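Local coordinates for protein lovastatin nonaketide synthase, polyketide synthase component (Aspergillus terreus, PDB 7CPX) that builds the nonaketide backbone of lovastatin from malonyl-CoA by repeated condensation with ketoreduction and dehydration and a single methylation, forming carrier-bound dihydromonacolin L with its enoylreductase partner LovC, at residues Q628-V639 / S656-A665; F828-V837 / C858-L866. The protein carries 2 engineered substitutions. All blocks are in the same frame, centred on the assembly; numbering follows the deposited sequence.

How the contacts relate
Both contacts lie in the malonyl-CoA:ACP transacylase domain, around its five-stranded parallel sheet. Further along the chain from strand 558-563, past two other helices, come helix 624-644, strand 648-652 and helix 657-665. Contact 1 closes the loop here, tying residues 628-639 to 656-665 around strand 648-652. Contact 2 comes later and closes a second helix-strand-helix loop, 828-837 with 858-866, around strand 844-848. The two loops follow in series and neither encloses the other. Their centres are 21 Å apart, and their nearest atoms about 8 Å. Strand 558-563 links them: contact 1 touches Phe-563, contact 2 Leu-560 and Ile-562, consistent with helices on opposite faces of the sheet.

Contact 1: residues Q628-V639 / S656-A665; sequences QPLCCAVQIVLV and SSGEIACAFA
Ser-657 fits like a knob into a hole formed by Gln-628, Cys-631, Cys-632 and Gln-635. It follows Ser-656, the central serine of a GxSxG sequence. This strand-turn-helix matches the nucleophile elbow of acyltransferases, in which that serine is probably the acyl-carrying residue. The helical parts of 628-639 and 656-665 run roughly parallel, with a crossing angle of -34° and axes 8.4 Å apart at closest approach.

The tight part is at the elbow, where Ser-657 is buried in its hole. Its OG lies beside its own backbone N (chi1 -60°) and donates to Gln-628 O at 2.5 Å. The C=O...donor angle is 113°, with the donor tilted from the carbonyl plane. Gln-628 O also accepts from Cys-632 N, so one carbonyl serves helix and elbow together. Ser-657 CB lies 3.6 Å from Cys-631 CB. One turn on, Ala-661 CB is 3.4 Å from Gln-635 CB. Cys-632 SG lies 3.7 Å from Ile-660 CG2. On the side facing the sheet, Gln-635 and Ala-661 both touch Phe-563 of strand 558-563.

The far end differs in exposure. Phe-664 is partly exposed, unlike the buried residues around it, though still in close contact. Val-639 CG1 approaches Phe-664 CE2 obliquely at 3.4 Å. Ile-636 CG2 reaches Phe-664 CE2 at 4.1 Å, and Val-639 CG2 stands 4.0 Å from Ala-665 CB.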
# COMPACT_ATOMS: atom_id res chain seq x y z
N GLN A 628 14.53 -44.81 -80.12
CA GLN A 628 13.20 -45.28 -79.72
C GLN A 628 13.29 -46.22 -78.53
O GLN A 628 12.68 -45.92 -77.48
CB GLN A 628 12.50 -45.93 -80.92
CG GLN A 628 12.18 -44.96 -82.04
CD GLN A 628 11.63 -45.66 -83.27
OE1 GLN A 628 11.57 -46.89 -83.32
NE2 GLN A 628 11.23 -44.88 -84.26
N PRO A 629 14.01 -47.34 -78.59
CA PRO A 629 14.13 -48.19 -77.40
C PRO A 629 14.79 -47.50 -76.23
O PRO A 629 14.47 -47.84 -75.08
CB PRO A 629 14.95 -49.39 -77.90
CG PRO A 629 15.66 -48.90 -79.10
CD PRO A 629 14.77 -47.89 -79.74
N LEU A 630 15.70 -46.55 -76.46
CA LEU A 630 16.30 -45.83 -75.34
C LEU A 630 15.24 -45.07 -74.56
O LEU A 630 15.18 -45.17 -73.33
CB LEU A 630 17.38 -44.88 -75.85
CG LEU A 630 17.98 -43.93 -74.81
CD1 LEU A 630 19.48 -43.81 -74.99
CD2 LEU A 630 17.32 -42.56 -74.89
N CYS A 631 14.40 -44.30 -75.25
CA CYS A 631 13.34 -43.57 -74.58
C CYS A 631 12.34 -44.52 -73.94
O CYS A 631 11.84 -44.27 -72.83
CB CYS A 631 12.65 -42.63 -75.56
SG CYS A 631 11.34 -41.62 -74.82
N CYS A 632 12.02 -45.62 -74.63
CA CYS A 632 11.08 -46.58 -74.06
C CYS A 632 11.62 -47.16 -72.76
O CYS A 632 10.88 -47.27 -71.77
CB CYS A 632 10.80 -47.70 -75.06
SG CYS A 632 9.56 -48.89 -74.50
N ALA A 633 12.90 -47.54 -72.73
CA ALA A 633 13.50 -48.07 -71.52
C ALA A 633 13.56 -47.01 -70.43
O ALA A 633 13.33 -47.31 -69.25
CB ALA A 633 14.90 -48.61 -71.82
N VAL A 634 13.88 -45.77 -70.80
CA VAL A 634 13.90 -44.69 -69.82
C VAL A 634 12.54 -44.58 -69.14
O VAL A 634 12.44 -44.55 -67.91
CB VAL A 634 14.30 -43.37 -70.50
CG1 VAL A 634 13.93 -42.18 -69.62
CG2 VAL A 634 15.78 -43.36 -70.82
N GLN A 635 11.48 -44.52 -69.94
CA GLN A 635 10.14 -44.34 -69.38
C GLN A 635 9.70 -45.57 -68.60
O GLN A 635 9.03 -45.44 -67.57
CB GLN A 635 9.16 -44.01 -70.50
CG GLN A 635 9.47 -42.69 -71.18
CD GLN A 635 8.59 -42.41 -72.39
OE1 GLN A 635 7.56 -41.76 -72.27
NE2 GLN A 635 9.00 -42.91 -73.55
N ILE A 636 10.07 -46.77 -69.06
CA ILE A 636 9.72 -47.98 -68.33
C ILE A 636 10.38 -48.00 -66.97
O ILE A 636 9.75 -48.29 -65.95
CB ILE A 636 10.10 -49.23 -69.16
CG1 ILE A 636 9.16 -49.37 -70.36
CG2 ILE A 636 10.05 -50.48 -68.29
CD1 ILE A 636 9.65 -50.34 -71.41
N VAL A 637 11.68 -47.68 -66.92
CA VAL A 637 12.39 -47.65 -65.65
C VAL A 637 11.79 -46.60 -64.73
O VAL A 637 11.58 -46.85 -63.53
CB VAL A 637 13.89 -47.41 -65.88
CG1 VAL A 637 14.60 -47.12 -64.57
CG2 VAL A 637 14.52 -48.61 -66.57
N LEU A 638 11.51 -45.41 -65.26
CA LEU A 638 10.97 -44.35 -64.43
C LEU A 638 9.59 -44.70 -63.88
O LEU A 638 9.31 -44.47 -62.70
CB LEU A 638 10.91 -43.05 -65.23
CG LEU A 638 12.29 -42.48 -65.57
CD1 LEU A 638 12.20 -41.46 -66.69
CD2 LEU A 638 12.95 -41.87 -64.34
N VAL A 639 8.72 -45.28 -64.71
CA VAL A 639 7.38 -45.63 -64.24
C VAL A 639 7.46 -46.78 -63.24
O VAL A 639 6.69 -46.83 -62.28
CB VAL A 639 6.46 -45.95 -65.42
CG1 VAL A 639 6.89 -47.23 -66.12
CG2 VAL A 639 5.01 -46.05 -64.96
N SER A 656 5.41 -42.24 -80.39
CA SER A 656 6.50 -43.20 -80.59
C SER A 656 6.78 -43.88 -79.26
O SER A 656 5.87 -44.54 -78.73
CB SER A 656 7.68 -42.46 -81.22
OG SER A 656 8.77 -43.33 -81.45
N SER A 657 7.97 -43.74 -78.68
CA SER A 657 8.26 -44.41 -77.41
C SER A 657 7.25 -44.01 -76.34
O SER A 657 6.81 -44.86 -75.55
CB SER A 657 9.68 -44.08 -76.96
OG SER A 657 10.64 -44.50 -77.91
N GLY A 658 6.86 -42.74 -76.32
CA GLY A 658 5.93 -42.25 -75.32
C GLY A 658 4.66 -43.06 -75.30
O GLY A 658 3.99 -43.15 -74.26
N GLU A 659 4.31 -43.66 -76.43
CA GLU A 659 3.15 -44.54 -76.47
C GLU A 659 3.49 -45.91 -75.91
O GLU A 659 2.81 -46.41 -75.00
CB GLU A 659 2.62 -44.66 -77.90
CG GLU A 659 1.15 -45.06 -78.00
CD GLU A 659 0.88 -46.44 -77.42
OE1 GLU A 659 1.67 -47.37 -77.69
OE2 GLU A 659 -0.12 -46.58 -76.69
N ILE A 660 4.57 -46.53 -76.41
CA ILE A 660 4.86 -47.91 -76.06
C ILE A 660 5.01 -48.05 -74.55
O ILE A 660 4.34 -48.88 -73.91
CB ILE A 660 6.13 -48.39 -76.79
CG1 ILE A 660 5.94 -48.31 -78.31
CG2 ILE A 660 6.47 -49.81 -76.37
CD1 ILE A 660 7.21 -48.53 -79.11
N ALA A 661 5.84 -47.20 -73.95
CA ALA A 661 6.01 -47.25 -72.50
C ALA A 661 4.68 -47.00 -71.80
O ALA A 661 4.34 -47.68 -70.82
CB ALA A 661 7.05 -46.22 -72.05
N CYS A 662 3.89 -46.04 -72.31
CA CYS A 662 2.59 -45.77 -71.70
C CYS A 662 1.72 -47.02 -71.73
O CYS A 662 0.94 -47.26 -70.80
CB CYS A 662 1.91 -44.62 -72.43
SG CYS A 662 0.38 -44.06 -71.64
N ALA A 663 1.85 -47.83 -72.78
CA ALA A 663 1.07 -49.07 -72.84
C ALA A 663 1.38 -49.96 -71.64
O ALA A 663 0.47 -50.59 -71.08
CB ALA A 663 1.35 -49.80 -74.15
N PHE A 664 2.65 -50.02 -71.24
CA PHE A 664 2.99 -50.75 -70.03
C PHE A 664 2.41 -50.08 -68.79
O PHE A 664 1.96 -50.76 -67.86
CB PHE A 664 4.51 -50.88 -69.91
CG PHE A 664 4.99 -51.14 -68.51
CD1 PHE A 664 4.54 -52.24 -67.81
CD2 PHE A 664 5.90 -50.29 -67.91
CE1 PHE A 664 4.98 -52.49 -66.52
CE2 PHE A 664 6.35 -50.53 -66.63
CZ PHE A 664 5.89 -51.63 -65.93
N ALA A 665 2.41 -48.74 -68.77
CA ALA A 665 1.89 -48.03 -67.61
C ALA A 665 0.41 -48.26 -67.39
O ALA A 665 -0.09 -48.03 -66.28
CB ALA A 665 2.16 -46.53 -67.75

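Contact 2: residues F828-V837 / C858-L866; sequences FSHAVQRAVV and CVATIKDVL
Val-836 and Val-865 meet near the C-terminal ends of the two helices, in the alpha/beta core of the transacylase domain. The helices flank strand 844-848 in the sequence and cross at -48°, with axes 9.2 Å apart at closest approach. The contact is largely apolar. Val-836 CG2 lies 3.5 Å from Val-865 CG1. The other branch of Val-865, CG2, comes 3.4 Å from Gln-833 CB, and the two side chains cross at about a right angle. Val-832 CG1 meets Ile-862 CG1 at 3.7 Å. Leu-866, just past the helix end, lays its methyls against the carbonyl oxygen of Val-836. Thr-861 turns CG2 to Ser-829.

Phe-828 closes the end nearest the GxSxG turn, which its side chain touches. Its CG lies opposite the backbone N (chi1 173°). Val-832 CG2 sits over one face of the ring, toward the rim. Cys-858 approaches the edge instead: its CB is 3.8 Å from Phe-828 CE2, near the ring plane.

Further out, Leu-560 of strand 558-563 packs on Val-836, and Val-652 of strand 648-652 on Val-832. Ile-562 touches both Phe-828 and Cys-858. Thr-861 OG1 is hydrogen-bonded to Pro-857 O, one turn back.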
# COMPACT_ATOMS: atom_id res chain seq x y z
N PHE A 828 -2.42 -35.78 -78.84
CA PHE A 828 -2.03 -35.76 -77.44
C PHE A 828 -2.91 -34.81 -76.63
O PHE A 828 -3.29 -35.11 -75.49
CB PHE A 828 -0.56 -35.35 -77.32
CG PHE A 828 -0.10 -35.13 -75.91
CD1 PHE A 828 0.22 -36.21 -75.10
CD2 PHE A 828 0.00 -33.85 -75.39
CE1 PHE A 828 0.64 -36.01 -73.80
CE2 PHE A 828 0.42 -33.65 -74.09
CZ PHE A 828 0.74 -34.73 -73.29
N SER A 829 -3.26 -33.66 -77.21
CA SER A 829 -4.12 -32.72 -76.52
C SER A 829 -5.48 -33.34 -76.21
O SER A 829 -6.02 -33.16 -75.11
CB SER A 829 -4.29 -31.45 -77.35
OG SER A 829 -5.04 -30.47 -76.66
N HIS A 830 -6.05 -34.06 -77.17
CA HIS A 830 -7.35 -34.69 -76.95
C HIS A 830 -7.28 -35.74 -75.86
O HIS A 830 -8.19 -35.84 -75.02
CB HIS A 830 -7.87 -35.29 -78.26
CG HIS A 830 -9.30 -35.73 -78.19
ND1 HIS A 830 -10.30 -34.94 -77.66
CD2 HIS A 830 -9.90 -36.88 -78.59
CE1 HIS A 830 -11.45 -35.58 -77.74
NE2 HIS A 830 -11.24 -36.76 -78.30
N ALA A 831 -6.22 -36.55 -75.85
CA ALA A 831 -6.07 -37.56 -74.81
C ALA A 831 -5.91 -36.92 -73.44
O ALA A 831 -6.49 -37.40 -72.45
CB ALA A 831 -4.88 -38.46 -75.12
N VAL A 832 -5.13 -35.84 -73.35
CA VAL A 832 -4.99 -35.13 -72.08
C VAL A 832 -6.33 -34.58 -71.63
O VAL A 832 -6.69 -34.65 -70.45
CB VAL A 832 -3.93 -34.02 -72.20
CG1 VAL A 832 -3.90 -33.18 -70.94
CG2 VAL A 832 -2.56 -34.63 -72.47
N GLN A 833 -7.09 -33.99 -72.57
CA GLN A 833 -8.41 -33.48 -72.24
C GLN A 833 -9.30 -34.58 -71.69
O GLN A 833 -9.97 -34.40 -70.67
CB GLN A 833 -9.04 -32.86 -73.49
CG GLN A 833 -10.53 -32.56 -73.38
CD GLN A 833 -11.07 -31.86 -74.60
OE1 GLN A 833 -10.36 -31.65 -75.58
NE2 GLN A 833 -12.35 -31.49 -74.56
N ARG A 834 -9.31 -35.74 -72.35
CA ARG A 834 -10.12 -36.86 -71.89
C ARG A 834 -9.71 -37.29 -70.48
O ARG A 834 -10.55 -37.47 -69.60
CB ARG A 834 -10.00 -38.02 -72.86
CG ARG A 834 -10.84 -37.87 -74.12
CD ARG A 834 -12.24 -38.42 -73.92
NE ARG A 834 -12.23 -39.88 -73.83
CZ ARG A 834 -13.23 -40.61 -73.37
NH1 ARG A 834 -14.35 -40.05 -72.92
NH2 ARG A 834 -13.12 -41.93 -73.35
N ALA A 835 -8.40 -37.45 -70.26
CA ALA A 835 -7.93 -37.93 -68.97
C ALA A 835 -8.27 -36.95 -67.86
O ALA A 835 -8.66 -37.37 -66.76
CB ALA A 835 -6.42 -38.18 -69.03
N VAL A 836 -8.12 -35.65 -68.11
CA VAL A 836 -8.33 -34.67 -67.05
C VAL A 836 -9.80 -34.30 -66.87
O VAL A 836 -10.17 -33.78 -65.81
CB VAL A 836 -7.51 -33.40 -67.30
CG1 VAL A 836 -6.04 -33.74 -67.42
CG2 VAL A 836 -8.01 -32.67 -68.53
N VAL A 837 -10.65 -34.56 -67.87
CA VAL A 837 -12.07 -34.26 -67.73
C VAL A 837 -12.82 -35.44 -67.14
O VAL A 837 -13.77 -35.26 -66.38
CB VAL A 837 -12.65 -33.83 -69.09
CG1 VAL A 837 -12.74 -35.02 -70.04
CG2 VAL A 837 -14.01 -33.17 -68.90
N CYS A 858 1.34 -29.57 -72.47
CA CYS A 858 0.50 -30.42 -71.64
C CYS A 858 -0.15 -29.62 -70.52
O CYS A 858 -1.36 -29.76 -70.27
CB CYS A 858 1.32 -31.57 -71.06
SG CYS A 858 0.36 -32.66 -69.99
N VAL A 859 0.62 -28.79 -69.83
CA VAL A 859 0.05 -28.01 -68.73
C VAL A 859 -0.94 -26.98 -69.28
O VAL A 859 -1.97 -26.71 -68.66
CB VAL A 859 1.16 -27.34 -67.90
CG1 VAL A 859 1.76 -26.15 -68.63
CG2 VAL A 859 0.63 -26.94 -66.54
N ALA A 860 -0.65 -26.42 -70.46
CA ALA A 860 -1.61 -25.50 -71.07
C ALA A 860 -2.91 -26.21 -71.40
O ALA A 860 -4.00 -25.67 -71.18
CB ALA A 860 -1.00 -24.88 -72.32
N THR A 861 -2.82 -27.43 -71.94
CA THR A 861 -4.03 -28.20 -72.24
C THR A 861 -4.80 -28.52 -70.97
O THR A 861 -6.04 -28.47 -70.96
CB THR A 861 -3.66 -29.48 -72.98
OG1 THR A 861 -2.90 -29.17 -74.15
CG2 THR A 861 -4.92 -30.25 -73.39
N ILE A 862 -4.09 -28.87 -69.90
CA ILE A 862 -4.76 -29.17 -68.64
C ILE A 862 -5.50 -27.94 -68.13
O ILE A 862 -6.66 -28.03 -67.70
CB ILE A 862 -3.74 -29.68 -67.60
CG1 ILE A 862 -3.20 -31.05 -68.02
CG2 ILE A 862 -4.39 -29.74 -66.21
CD1 ILE A 862 -2.12 -31.60 -67.12
N LYS A 863 -4.85 -26.77 -68.18
CA LYS A 863 -5.50 -25.56 -67.71
C LYS A 863 -6.69 -25.18 -68.59
O LYS A 863 -7.71 -24.69 -68.09
CB LYS A 863 -4.49 -24.41 -67.65
CG LYS A 863 -3.53 -24.52 -66.48
CD LYS A 863 -2.58 -23.34 -66.40
CE LYS A 863 -1.59 -23.33 -67.55
NZ LYS A 863 -0.58 -22.25 -67.42
N ASP A 864 -6.58 -25.40 -69.90
CA ASP A 864 -7.68 -25.06 -70.80
C ASP A 864 -8.87 -25.98 -70.57
O ASP A 864 -10.01 -25.51 -70.47
CB ASP A 864 -7.21 -25.14 -72.25
CG ASP A 864 -6.09 -24.16 -72.56
OD1 ASP A 864 -6.06 -23.08 -71.93
OD2 ASP A 864 -5.24 -24.47 -73.42
N VAL A 865 -8.63 -27.29 -70.49
CA VAL A 865 -9.72 -28.24 -70.29
C VAL A 865 -10.37 -28.01 -68.93
O VAL A 865 -11.60 -27.93 -68.82
CB VAL A 865 -9.20 -29.68 -70.43
CG1 VAL A 865 -10.33 -30.68 -70.18
CG2 VAL A 865 -8.60 -29.90 -71.81
N LEU A 866 -9.55 -27.89 -67.89
CA LEU A 866 -10.02 -27.55 -66.55
C LEU A 866 -9.76 -26.06 -66.38
O LEU A 866 -8.69 -25.64 -65.94
CB LEU A 866 -9.32 -28.39 -65.49
CG LEU A 866 -9.45 -29.91 -65.65
CD1 LEU A 866 -8.69 -30.63 -64.56
CD2 LEU A 866 -10.92 -30.33 -65.65